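Local structure of PurR transcriptional regulator (Vibrio parahaemolyticus, 3D8U) at residues B[123-128]-B[184-189]. The protein probably binds cis-regulatory DNA as a transcription factor of the LacI/PurR family, with a periplasmic binding protein-like domain. Sequence-based numbering, arbitrary orientation.
Sequences VGFIGA and ALVCSH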
ATOM      1  N   VAL B 123     -15.832  -9.665  22.471  1.00 79.71           N
ATOM      2  CA  VAL B 123     -15.064  -9.174  21.382  1.00 79.19           C
ATOM      3  C   VAL B 123     -13.619  -9.388  21.677  1.00 78.89           C
ATOM      4  O   VAL B 123     -13.181  -9.132  22.767  1.00 78.26           O
ATOM      5  CB  VAL B 123     -15.287  -7.657  21.250  1.00 79.19           C
ATOM      6  CG1 VAL B 123     -14.711  -7.151  19.945  1.00 78.94           C
ATOM      7  CG2 VAL B 123     -16.753  -7.330  21.331  1.00 79.00           C
ATOM      8  N   GLY B 124     -12.881  -9.856  20.687  1.00 79.46           N
ATOM      9  CA  GLY B 124     -11.443  -9.880  20.769  1.00 80.54           C
ATOM     10  C   GLY B 124     -10.920  -8.730  19.940  1.00 81.68           C
ATOM     11  O   GLY B 124     -11.654  -8.126  19.134  1.00 81.85           O
ATOM     12  N   PHE B 125      -9.644  -8.431  20.123  1.00 82.51           N
ATOM     13  CA  PHE B 125      -8.996  -7.364  19.367  1.00 83.52           C
ATOM     14  C   PHE B 125      -7.704  -7.866  18.751  1.00 83.55           C
ATOM     15  O   PHE B 125      -6.889  -8.496  19.434  1.00 84.79           O
ATOM     16  CB  PHE B 125      -8.673  -6.225  20.335  1.00 83.85           C
ATOM     17  CG  PHE B 125      -8.043  -5.026  19.701  1.00 84.15           C
ATOM     18  CD1 PHE B 125      -8.835  -3.979  19.223  1.00 83.73           C
ATOM     19  CD2 PHE B 125      -6.655  -4.909  19.629  1.00 85.06           C
ATOM     20  CE1 PHE B 125      -8.254  -2.827  18.667  1.00 83.70           C
ATOM     21  CE2 PHE B 125      -6.050  -3.756  19.064  1.00 85.36           C
ATOM     22  CZ  PHE B 125      -6.850  -2.720  18.583  1.00 84.60           C
ATOM     23  N   ILE B 126      -7.479  -7.562  17.491  1.00 82.61           N
ATOM     24  CA  ILE B 126      -6.187  -7.849  16.935  1.00 82.73           C
ATOM     25  C   ILE B 126      -5.668  -6.578  16.297  1.00 82.43           C
ATOM     26  O   ILE B 126      -6.338  -6.002  15.450  1.00 82.40           O
ATOM     27  CB  ILE B 126      -6.280  -8.962  15.891  1.00 83.08           C
ATOM     28  CG1 ILE B 126      -6.787 -10.257  16.521  1.00 83.58           C
ATOM     29  CG2 ILE B 126      -4.940  -9.229  15.297  1.00 83.03           C
ATOM     30  CD1 ILE B 126      -7.372 -11.222  15.491  1.00 83.18           C
ATOM     31  N   GLY B 127      -4.476  -6.145  16.688  1.00 82.42           N
ATOM     32  CA  GLY B 127      -3.849  -4.991  16.032  1.00 83.13           C
ATOM     33  C   GLY B 127      -2.342  -5.048  15.854  1.00 84.00           C
ATOM     34  O   GLY B 127      -1.664  -5.853  16.495  1.00 84.09           O
ATOM     35  N   ALA B 128      -1.795  -4.198  14.990  1.00 85.27           N
ATOM     36  CA  ALA B 128      -0.341  -4.172  14.843  1.00 86.69           C
ATOM     37  C   ALA B 128       0.304  -2.809  14.828  1.00 87.86           C
ATOM     38  O   ALA B 128      -0.348  -1.783  14.970  1.00 88.25           O
ATOM     39  CB  ALA B 128       0.073  -4.940  13.641  1.00 87.22           C
ATOM     40  N   ALA B 184     -16.882 -11.892  18.374  1.00 84.24           N
ATOM     41  CA  ALA B 184     -16.601 -10.819  17.409  1.00 85.17           C
ATOM     42  C   ALA B 184     -15.115 -10.386  17.434  1.00 85.56           C
ATOM     43  O   ALA B 184     -14.384 -10.668  18.409  1.00 85.84           O
ATOM     44  CB  ALA B 184     -17.519  -9.631  17.630  1.00 84.51           C
ATOM     45  N   LEU B 185     -14.688  -9.685  16.393  1.00 85.03           N
ATOM     46  CA  LEU B 185     -13.331  -9.204  16.343  1.00 85.80           C
ATOM     47  C   LEU B 185     -13.222  -7.738  15.980  1.00 86.02           C
ATOM     48  O   LEU B 185     -13.914  -7.277  15.060  1.00 86.98           O
ATOM     49  CB  LEU B 185     -12.593  -9.999  15.288  1.00 86.34           C
ATOM     50  CG  LEU B 185     -11.458 -10.948  15.625  1.00 86.70           C
ATOM     51  CD1 LEU B 185     -11.586 -11.479  17.007  1.00 86.48           C
ATOM     52  CD2 LEU B 185     -11.477 -12.075  14.594  1.00 88.38           C
ATOM     53  N   VAL B 186     -12.355  -6.999  16.670  1.00 85.70           N
ATOM     54  CA  VAL B 186     -12.007  -5.650  16.209  1.00 85.61           C
ATOM     55  C   VAL B 186     -10.617  -5.749  15.623  1.00 86.01           C
ATOM     56  O   VAL B 186      -9.687  -6.120  16.312  1.00 87.31           O
ATOM     57  CB  VAL B 186     -11.936  -4.601  17.346  1.00 85.41           C
ATOM     58  CG1 VAL B 186     -11.569  -3.242  16.788  1.00 83.63           C
ATOM     59  CG2 VAL B 186     -13.227  -4.506  18.112  1.00 84.62           C
ATOM     60  N   CYS B 187     -10.456  -5.411  14.365  1.00 85.81           N
ATOM     61  CA  CYS B 187      -9.147  -5.419  13.769  1.00 85.82           C
ATOM     62  C   CYS B 187      -8.622  -4.014  13.566  1.00 85.90           C
ATOM     63  O   CYS B 187      -9.327  -3.143  12.993  1.00 86.76           O
ATOM     64  CB  CYS B 187      -9.236  -6.074  12.414  1.00 86.09           C
ATOM     65  SG  CYS B 187      -9.746  -7.741  12.574  1.00 87.05           S
ATOM     66  N   SER B 188      -7.374  -3.802  13.965  1.00 84.47           N
ATOM     67  CA  SER B 188      -6.786  -2.495  13.825  1.00 83.85           C
ATOM     68  C   SER B 188      -6.677  -2.043  12.359  1.00 83.36           C
ATOM     69  O   SER B 188      -6.701  -0.829  12.079  1.00 83.50           O
ATOM     70  CB  SER B 188      -5.415  -2.481  14.454  1.00 83.72           C
ATOM     71  OG  SER B 188      -4.495  -3.086  13.582  1.00 84.32           O
ATOM     72  N   HIS B 189      -6.575  -3.014  11.451  1.00 81.70           N
ATOM     73  CA  HIS B 189      -6.179  -2.767  10.072  1.00 80.68           C
ATOM     74  C   HIS B 189      -6.938  -3.664   9.132  1.00 81.83           C
ATOM     75  O   HIS B 189      -7.364  -4.763   9.491  1.00 82.07           O
ATOM     76  CB  HIS B 189      -4.713  -3.126   9.859  1.00 79.68           C
ATOM     77  CG  HIS B 189      -3.761  -2.081  10.304  1.00 75.29           C
ATOM     78  ND1 HIS B 189      -3.639  -1.705  11.619  1.00 73.05           N
ATOM     79  CD2 HIS B 189      -2.864  -1.346   9.612  1.00 72.69           C
ATOM     80  CE1 HIS B 189      -2.710  -0.772  11.719  1.00 73.77           C
ATOM     81  NE2 HIS B 189      -2.225  -0.531  10.514  1.00 71.70           N
TER
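Strands 123-128 and 184-187 are the two central neighbours of the parallel sheet in the second lobe of this periplasmic binding protein-like fold. Four backbone hydrogen bonds zip them in parallel register. Gly124 N donates to Ala184 O at 2.8 Å, and Gly124 O accepts from Val186 N. Ile126 repeats the pattern, with its N bonded to Val186 O at 2.9 Å and its O to Ser188 N. One face carries Val123, Phe125 and Val186; Val123 and Phe125 pack against helix 133-148, and Phe125 and Val186 also touch Leu216. Val186 reaches both neighbours with different branches. Its CG1, anti to the backbone N (chi1 180°), lies near Phe125 CD1 and CE1. Its CG2 meets Val123 CG1 at 3.5 Å. The Phe125 ring comes to Val186 CB through CD1 at 3.7 Å, and Trp142 meets the same ring. The other face carries Ile126, Leu185 and Cys187, packed against helices 165-178 and 190-203. There Ile126 CD1 approaches Leu185 CG at 4.1 Å. Past the last strand residue, Ser188 turns its side chain toward Gly127, and His189 takes the N-cap position of helix 190-203. Glu15 from the other lobe hydrogen-bonds His189 NE2, probably a link across the cleft between the lobes. Ser188 OG lies doubtfully close to His189 ND1. Ala128 N donates a more bent bond to Ser188 OG, 3.2 Å long with 148° at the hydrogen.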